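Sporulation-control protein spo0M (Bacillus subtilis, PDB 5CL2) controls the expression of spo0A and is required for the cell to pass morphological stage 0 of sporulation. Local coordinates at residues L16-D19 against A20-P23; T78-P81 against G82-H85; T92-L95 against D96-I99. One frame throughout, in Å; residues are numbered along the deposited sequence.

Contact 1 of 3, residues L16-D19 against A20-P23; sequences LEKD and AYFP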
ATOM      1  N   LEU A  16      19.470  15.649  12.412  1.00 59.12           N
ATOM      2  CA  LEU A  16      19.625  15.157  11.053  1.00 58.39           C
ATOM      3  C   LEU A  16      20.764  15.879  10.364  1.00 60.99           C
ATOM      4  O   LEU A  16      21.071  17.003  10.731  1.00 65.18           O
ATOM      5  CB  LEU A  16      18.328  15.350  10.270  1.00 65.93           C
ATOM      6  CG  LEU A  16      17.078  14.973  11.063  1.00 62.38           C
ATOM      7  CD1 LEU A  16      15.848  15.515  10.356  1.00 57.77           C
ATOM      8  CD2 LEU A  16      16.984  13.462  11.299  1.00 49.54           C
ATOM      9  N   GLU A  17      21.377  15.277   9.351  1.00 64.90           N
ATOM     10  CA  GLU A  17      22.463  15.980   8.680  1.00 68.01           C
ATOM     11  C   GLU A  17      21.916  17.047   7.739  1.00 74.48           C
ATOM     12  O   GLU A  17      22.543  18.098   7.584  1.00 75.82           O
ATOM     13  CB  GLU A  17      23.349  15.014   7.888  1.00 65.39           C
ATOM     14  CG  GLU A  17      24.149  14.032   8.706  1.00 67.86           C
ATOM     15  CD  GLU A  17      24.911  13.052   7.818  1.00 80.20           C
ATOM     16  OE1 GLU A  17      24.870  13.222   6.571  1.00 78.04           O
ATOM     17  OE2 GLU A  17      25.592  12.147   8.365  1.00 80.16           O
ATOM     18  N   LYS A  18      20.730  16.809   7.168  1.00 75.44           N
ATOM     19  CA  LYS A  18      20.033  17.806   6.345  1.00 71.71           C
ATOM     20  C   LYS A  18      18.609  18.027   6.850  1.00 73.46           C
ATOM     21  O   LYS A  18      18.048  17.178   7.543  1.00 74.19           O
ATOM     22  CB  LYS A  18      19.958  17.372   4.880  1.00 71.56           C
ATOM     23  CG  LYS A  18      21.186  16.692   4.317  1.00 74.23           C
ATOM     24  CD  LYS A  18      21.135  16.713   2.801  1.00 74.41           C
ATOM     25  CE  LYS A  18      20.703  15.348   2.265  1.00 73.70           C
ATOM     26  NZ  LYS A  18      21.182  15.034   0.888  1.00 79.79           N
ATOM     27  N   ASP A  19      18.041  19.185   6.534  1.00 72.35           N
ATOM     28  CA  ASP A  19      16.626  19.447   6.777  1.00 72.76           C
ATOM     29  C   ASP A  19      15.748  19.131   5.529  1.00 71.47           C
ATOM     30  O   ASP A  19      14.513  19.108   5.619  1.00 66.46           O
ATOM     31  CB  ASP A  19      16.439  20.885   7.309  1.00 76.20           C
ATOM     32  CG  ASP A  19      16.561  21.946   6.238  1.00 78.16           C
ATOM     33  OD1 ASP A  19      17.349  21.768   5.286  1.00 79.27           O
ATOM     34  OD2 ASP A  19      15.896  22.991   6.392  1.00 81.21           O
ATOM     35  N   ALA A  20      16.373  18.912   4.367  1.00 73.43           N
ATOM     36  CA  ALA A  20      15.606  18.726   3.120  1.00 66.40           C
ATOM     37  C   ALA A  20      16.003  17.468   2.350  1.00 67.85           C
ATOM     38  O   ALA A  20      17.177  17.208   2.094  1.00 68.29           O
ATOM     39  CB  ALA A  20      15.756  19.945   2.212  1.00 61.68           C
ATOM     40  N   TYR A  21      14.988  16.716   1.937  1.00 63.59           N
ATOM     41  CA  TYR A  21      15.182  15.471   1.206  1.00 68.22           C
ATOM     42  C   TYR A  21      14.104  15.308   0.134  1.00 66.35           C
ATOM     43  O   TYR A  21      13.034  15.910   0.223  1.00 64.77           O
ATOM     44  CB  TYR A  21      15.128  14.278   2.162  1.00 65.20           C
ATOM     45  CG  TYR A  21      16.210  14.244   3.212  1.00 68.40           C
ATOM     46  CD1 TYR A  21      16.035  14.870   4.446  1.00 69.17           C
ATOM     47  CD2 TYR A  21      17.393  13.550   2.993  1.00 70.85           C
ATOM     48  CE1 TYR A  21      17.030  14.820   5.433  1.00 68.57           C
ATOM     49  CE2 TYR A  21      18.393  13.493   3.972  1.00 65.85           C
ATOM     50  CZ  TYR A  21      18.204  14.129   5.182  1.00 66.21           C
ATOM     51  OH  TYR A  21      19.199  14.068   6.135  1.00 73.56           O
ATOM     52  N   PHE A  22      14.345  14.480  -0.869  1.00 66.59           N
ATOM     53  CA  PHE A  22      13.207  14.080  -1.681  1.00 66.08           C
ATOM     54  C   PHE A  22      13.061  12.565  -1.569  1.00 64.43           C
ATOM     55  O   PHE A  22      13.989  11.898  -1.098  1.00 64.29           O
ATOM     56  CB  PHE A  22      13.333  14.585  -3.133  1.00 71.74           C
ATOM     57  CG  PHE A  22      14.586  14.172  -3.835  1.00 73.39           C
ATOM     58  CD1 PHE A  22      14.658  12.940  -4.468  1.00 74.60           C
ATOM     59  CD2 PHE A  22      15.668  15.037  -3.916  1.00 73.38           C
ATOM     60  CE1 PHE A  22      15.810  12.551  -5.146  1.00 80.00           C
ATOM     61  CE2 PHE A  22      16.819  14.663  -4.588  1.00 77.00           C
ATOM     62  CZ  PHE A  22      16.894  13.412  -5.206  1.00 79.78           C
ATOM     63  N   PRO A  23      11.864  12.031  -1.901  1.00 63.41           N
ATOM     64  CA  PRO A  23      11.609  10.594  -1.746  1.00 57.28           C
ATOM     65  C   PRO A  23      12.667   9.703  -2.376  1.00 59.88           C
ATOM     66  O   PRO A  23      13.138   9.970  -3.488  1.00 62.00           O
ATOM     67  CB  PRO A  23      10.253  10.408  -2.438  1.00 59.01           C
ATOM     68  CG  PRO A  23       9.565  11.693  -2.200  1.00 55.23           C
ATOM     69  CD  PRO A  23      10.637  12.756  -2.276  1.00 56.53           C
TER
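The phenol ring of Tyr21, the flat group at the centre of this contact, is met on a slant by Lys18 at several points. The lysine CE lies 3.4 Å from Tyr21 CE2, while the backbone O of Lys18 approaches Tyr21 CE1, on the other flank of the ring, at 3.3 Å, also obliquely. Between these two places, Lys18 CB sits 3.6 Å from Tyr21 OH, so the methylene chain starts beside the hydroxyl and runs obliquely along the CE2 side of the ring. Two torsions set this path: CG stands anti to the carbonyl carbon (chi1 -39°), and a bend at chi3 (-102°) swings CE back to the ring. Beyond CE the ammonium group moves on to a salt bridge with Glu25. The hydroxyl of Tyr21 accepts a weak hydrogen bond from Lys18 N (3.3 Å, N-H...O angle 143°), which ties the ring end to the start of the loop. The loop carries the chain from strand 11-16, in the three-stranded sheet, to strand 20-21, outermost in the mixed sheet beside strand 120-128, in a beta-rich region consistent with the family's arrestin-N-like clan. Asp19 and Tyr21 are bonded to Phe127 through their backbones; Tyr21 also packs on Val27 and Leu93. A serine in place of Tyr21 would probably leave the Lys18 methylenes without their aromatic support and Lys18 N without its weak acceptor. The chemistry is thus mainly that of a buried ring against a lysine's hydrocarbon stem, with the charge delivered to Glu25 at the exposed end.

Contact 2 of 3, residues T78-P81 against G82-H85; sequences TIQP and GEEH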
ATOM      1  N   THR A  78      20.811   0.944  30.126  1.00 57.02           N
ATOM      2  CA  THR A  78      20.688   1.829  31.281  1.00 56.63           C
ATOM      3  C   THR A  78      21.612   3.021  31.112  1.00 53.56           C
ATOM      4  O   THR A  78      22.765   2.878  30.696  1.00 53.53           O
ATOM      5  CB  THR A  78      20.982   1.094  32.585  1.00 56.04           C
ATOM      6  OG1 THR A  78      20.010   0.060  32.745  1.00 55.70           O
ATOM      7  CG2 THR A  78      20.846   2.024  33.768  1.00 55.60           C
ATOM      8  N   ILE A  79      21.077   4.205  31.373  1.00 51.41           N
ATOM      9  CA  ILE A  79      21.858   5.411  31.230  1.00 52.62           C
ATOM     10  C   ILE A  79      22.116   5.946  32.626  1.00 56.14           C
ATOM     11  O   ILE A  79      21.174   6.062  33.444  1.00 52.55           O
ATOM     12  CB  ILE A  79      21.149   6.456  30.315  1.00 51.18           C
ATOM     13  CG1 ILE A  79      22.118   7.567  29.913  1.00 50.85           C
ATOM     14  CG2 ILE A  79      19.851   6.975  30.938  1.00 47.81           C
ATOM     15  CD1 ILE A  79      21.617   8.425  28.824  1.00 47.01           C
ATOM     16  N   GLN A  80      23.383   6.278  32.903  1.00 56.40           N
ATOM     17  CA  GLN A  80      23.753   6.762  34.233  1.00 57.08           C
ATOM     18  C   GLN A  80      23.599   8.266  34.260  1.00 55.88           C
ATOM     19  O   GLN A  80      23.482   8.894  33.195  1.00 50.61           O
ATOM     20  CB  GLN A  80      25.213   6.388  34.596  1.00 56.62           C
ATOM     21  CG  GLN A  80      25.538   4.914  34.549  1.00 54.74           C
ATOM     22  CD  GLN A  80      24.681   4.123  35.507  1.00 58.29           C
ATOM     23  OE1 GLN A  80      24.511   4.504  36.671  1.00 62.14           O
ATOM     24  NE2 GLN A  80      24.082   3.044  35.010  1.00 63.79           N
ATOM     25  N   PRO A  81      23.569   8.851  35.478  1.00 58.14           N
ATOM     26  CA  PRO A  81      23.284  10.283  35.590  1.00 55.94           C
ATOM     27  C   PRO A  81      24.240  11.152  34.787  1.00 54.02           C
ATOM     28  O   PRO A  81      25.456  10.992  34.900  1.00 55.31           O
ATOM     29  CB  PRO A  81      23.392  10.562  37.086  1.00 53.34           C
ATOM     30  CG  PRO A  81      23.403   9.252  37.756  1.00 55.75           C
ATOM     31  CD  PRO A  81      23.431   8.160  36.772  1.00 57.98           C
ATOM     32  N   GLY A  82      23.668  12.049  33.986  1.00 50.37           N
ATOM     33  CA  GLY A  82      24.407  13.009  33.180  1.00 47.22           C
ATOM     34  C   GLY A  82      25.147  12.396  32.006  1.00 48.59           C
ATOM     35  O   GLY A  82      25.790  13.108  31.233  1.00 48.94           O
ATOM     36  N   GLU A  83      25.038  11.079  31.852  1.00 52.09           N
ATOM     37  CA  GLU A  83      25.777  10.341  30.826  1.00 51.95           C
ATOM     38  C   GLU A  83      25.251  10.569  29.397  1.00 53.47           C
ATOM     39  O   GLU A  83      24.045  10.618  29.168  1.00 49.65           O
ATOM     40  CB  GLU A  83      25.759   8.854  31.150  1.00 53.56           C
ATOM     41  CG  GLU A  83      26.801   8.030  30.425  1.00 52.98           C
ATOM     42  CD  GLU A  83      26.766   6.587  30.889  1.00 62.01           C
ATOM     43  OE1 GLU A  83      25.752   5.909  30.613  1.00 58.97           O
ATOM     44  OE2 GLU A  83      27.724   6.145  31.575  1.00 68.21           O
ATOM     45  N   GLU A  84      26.174  10.645  28.440  1.00 53.13           N
ATOM     46  CA  GLU A  84      25.865  10.976  27.063  1.00 48.76           C
ATOM     47  C   GLU A  84      26.098   9.772  26.158  1.00 55.80           C
ATOM     48  O   GLU A  84      27.112   9.083  26.263  1.00 56.51           O
ATOM     49  CB  GLU A  84      26.710  12.154  26.582  1.00 47.86           C
ATOM     50  CG  GLU A  84      26.455  13.442  27.376  1.00 54.74           C
ATOM     51  CD  GLU A  84      27.269  14.616  26.877  1.00 53.80           C
ATOM     52  OE1 GLU A  84      28.081  14.414  25.946  1.00 56.31           O
ATOM     53  OE2 GLU A  84      27.141  15.717  27.455  1.00 54.70           O
ATOM     54  N   HIS A  85      25.112   9.503  25.309  1.00 54.04           N
ATOM     55  CA  HIS A  85      25.138   8.393  24.365  1.00 51.46           C
ATOM     56  C   HIS A  85      24.797   8.953  22.981  1.00 51.88           C
ATOM     57  O   HIS A  85      23.980   9.873  22.887  1.00 50.39           O
ATOM     58  CB  HIS A  85      24.134   7.324  24.772  1.00 51.19           C
ATOM     59  CG  HIS A  85      24.502   6.616  26.043  1.00 53.13           C
ATOM     60  ND1 HIS A  85      24.841   5.277  26.066  1.00 58.15           N
ATOM     61  CD2 HIS A  85      24.520   7.036  27.314  1.00 52.47           C
ATOM     62  CE1 HIS A  85      25.084   4.920  27.317  1.00 54.24           C
ATOM     63  NE2 HIS A  85      24.889   5.966  28.097  1.00 53.91           N
TER
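Glu83 reaches with an extended side chain to the backbone N of Gln80, the first residue of its turn, and a single oxygen serves two donors: OE1 takes a weak bond from Gln80 N at 3.3 Å, almost straight at 177°, and a short one from His85 NE2 at 2.7 Å. The histidine bond lies close to the plane of the imidazole but reaches OE1 from above the carboxylate plane. With CG anti to the backbone N (chi1 -163°), Glu83 lies beside Gln80, its direction matching. Their amide and carboxylate planes stand 74° apart, and Glu83 OE2 lies 3.9 Å from Gln80 CG. The backbone makes a type II beta turn from Gln80 to Glu83, closed by Glu83 N on Gln80 O at 3.0 Å, with Gly82 taking the positive phi that this turn calls for at its third position. The turn takes the chain from strand 60-79, outermost in the mixed sheet, to strand 84-92, outermost in the three-stranded antiparallel sheet. Ile79 is bonded through its backbone to Gln40, whereas Glu83 and His85 pair with Gly35 and Val33. The side chains of Ile79 and His85 run antiparallel alongside one another: Ile79 CD1 comes to 3.6 Å from His85 CD2 and also approaches Glu83 O at 3.3 Å. Phe77 also meets the imidazole, and these neighbours together probably limit how it can turn. The nearby negative charge is likely to stabilise a proton on His85 NE2.

Contact 3 of 3, residues T92-L95 against D96-I99; sequences TLPL and DTPI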
ATOM      1  N   THR A  92      15.631   5.079   4.613  1.00 51.63           N
ATOM      2  CA  THR A  92      15.264   5.605   3.326  1.00 52.89           C
ATOM      3  C   THR A  92      13.878   6.207   3.394  1.00 50.33           C
ATOM      4  O   THR A  92      12.954   5.588   3.922  1.00 51.12           O
ATOM      5  CB  THR A  92      15.323   4.513   2.267  1.00 52.99           C
ATOM      6  OG1 THR A  92      16.608   3.888   2.335  1.00 52.45           O
ATOM      7  CG2 THR A  92      15.105   5.096   0.876  1.00 51.95           C
ATOM      8  N   LEU A  93      13.750   7.418   2.867  1.00 50.97           N
ATOM      9  CA  LEU A  93      12.459   8.081   2.725  1.00 49.21           C
ATOM     10  C   LEU A  93      11.618   7.291   1.733  1.00 52.58           C
ATOM     11  O   LEU A  93      11.984   7.190   0.558  1.00 49.19           O
ATOM     12  CB  LEU A  93      12.661   9.509   2.235  1.00 51.43           C
ATOM     13  CG  LEU A  93      11.827  10.650   2.802  1.00 56.37           C
ATOM     14  CD1 LEU A  93      12.182  10.881   4.241  1.00 51.86           C
ATOM     15  CD2 LEU A  93      12.036  11.922   1.986  1.00 62.13           C
ATOM     16  N   PRO A  94      10.488   6.731   2.197  1.00 52.32           N
ATOM     17  CA  PRO A  94       9.586   5.963   1.316  1.00 48.13           C
ATOM     18  C   PRO A  94       9.164   6.785   0.099  1.00 47.45           C
ATOM     19  O   PRO A  94       9.122   8.008   0.194  1.00 46.88           O
ATOM     20  CB  PRO A  94       8.381   5.652   2.211  1.00 44.38           C
ATOM     21  CG  PRO A  94       8.967   5.687   3.634  1.00 51.72           C
ATOM     22  CD  PRO A  94      10.051   6.744   3.609  1.00 45.59           C
ATOM     23  N   LEU A  95       8.890   6.138  -1.027  1.00 48.05           N
ATOM     24  CA  LEU A  95       8.518   6.865  -2.245  1.00 50.15           C
ATOM     25  C   LEU A  95       7.135   7.516  -2.180  1.00 46.59           C
ATOM     26  O   LEU A  95       6.814   8.387  -3.004  1.00 47.59           O
ATOM     27  CB  LEU A  95       8.588   5.931  -3.455  1.00 50.25           C
ATOM     28  CG  LEU A  95      10.011   5.518  -3.837  1.00 52.45           C
ATOM     29  CD1 LEU A  95      10.047   4.620  -5.083  1.00 56.34           C
ATOM     30  CD2 LEU A  95      10.844   6.767  -4.055  1.00 49.46           C
ATOM     31  N   ASP A  96       6.303   7.104  -1.229  1.00 42.38           N
ATOM     32  CA  ASP A  96       4.979   7.724  -1.088  1.00 46.79           C
ATOM     33  C   ASP A  96       4.987   8.853  -0.031  1.00 53.51           C
ATOM     34  O   ASP A  96       3.921   9.325   0.369  1.00 54.16           O
ATOM     35  CB  ASP A  96       3.899   6.675  -0.758  1.00 42.27           C
ATOM     36  CG  ASP A  96       4.338   5.739   0.362  1.00 52.09           C
ATOM     37  OD1 ASP A  96       5.456   5.966   0.862  1.00 46.77           O
ATOM     38  OD2 ASP A  96       3.579   4.821   0.773  1.00 48.81           O
ATOM     39  N   THR A  97       6.167   9.234   0.473  1.00 46.60           N
ATOM     40  CA  THR A  97       6.286  10.420   1.329  1.00 46.62           C
ATOM     41  C   THR A  97       5.776  11.663   0.592  1.00 49.77           C
ATOM     42  O   THR A  97       6.252  11.959  -0.506  1.00 46.88           O
ATOM     43  CB  THR A  97       7.754  10.678   1.755  1.00 44.45           C
ATOM     44  OG1 THR A  97       8.268   9.538   2.442  1.00 47.09           O
ATOM     45  CG2 THR A  97       7.863  11.899   2.657  1.00 42.91           C
ATOM     46  N   PRO A  98       4.850  12.420   1.206  1.00 47.55           N
ATOM     47  CA  PRO A  98       4.279  13.581   0.519  1.00 48.56           C
ATOM     48  C   PRO A  98       5.304  14.694   0.403  1.00 53.45           C
ATOM     49  O   PRO A  98       6.254  14.754   1.196  1.00 48.10           O
ATOM     50  CB  PRO A  98       3.150  14.033   1.444  1.00 50.22           C
ATOM     51  CG  PRO A  98       3.108  13.029   2.568  1.00 48.21           C
ATOM     52  CD  PRO A  98       4.423  12.372   2.610  1.00 46.27           C
ATOM     53  N   ILE A  99       5.107  15.556  -0.585  1.00 47.79           N
ATOM     54  CA  ILE A  99       5.950  16.717  -0.835  1.00 52.20           C
ATOM     55  C   ILE A  99       5.546  17.821   0.131  1.00 55.75           C
ATOM     56  O   ILE A  99       4.350  18.023   0.366  1.00 52.37           O
ATOM     57  CB  ILE A  99       5.805  17.192  -2.308  1.00 57.36           C
ATOM     58  CG1 ILE A  99       6.465  16.189  -3.252  1.00 57.73           C
ATOM     59  CG2 ILE A  99       6.376  18.586  -2.517  1.00 54.55           C
ATOM     60  CD1 ILE A  99       5.899  16.238  -4.677  1.00 58.17           C
TER
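Thr97 lies at a slant to the ring of Pro94 and at about a right angle to Leu93, its hydroxyl lying near both. OG1 donates to Pro94 O at 2.9 Å and also rests 3.5 Å from Pro94 CD. Leu93 touches the same oxygen through CG, 3.7 Å from Thr97 OG1. With OG1 beside its own backbone N (chi1 -58°), Thr97 brings both donors to one acceptor: N joins Pro94 O at 3.2 Å, and the two come from the same face of the carbonyl plane, N high above it and OG1 tilted by 29°. The backbone bond closes a type I beta turn from Pro94 to Thr97, in the loop between strands 84-92 and 106-114. The hydroxyl thus doubles the closure of a turn buried in the protein, where Leu49 and Ile68 pack on Pro94 and Thr97. The Asp96 side chain bends back to bring OD1 to 3.2 Å from Pro94 CB, while OD2 forms a salt bridge with Arg162. At the subunit interface, Leu95 N donates a hydrogen bond to Gln160 OE1 of the second subunit, which also packs on Pro94.

Contacts 1 and 3 are neighbours, with centres 11 Å apart: Phe22 O meets Leu93 CD2 at 3.7 Å and Pro23 CB meets Pro94 O at 3.7 Å, so the end of the 16-23 segment packs against the turn of 92-99. Contact 2 stands well apart, about 29 Å from contact 1 and 34 Å from contact 3 between centres; its nearest atoms remain about 13 Å and 21 Å away from theirs. Strand 84-92 nevertheless leads from contact 2 to contact 3. The sodium ion, held by Thr14, Asp122 and Asp124, none of them in a contact, lies about 7 Å from the side chain of Leu16, which packs on Asp124.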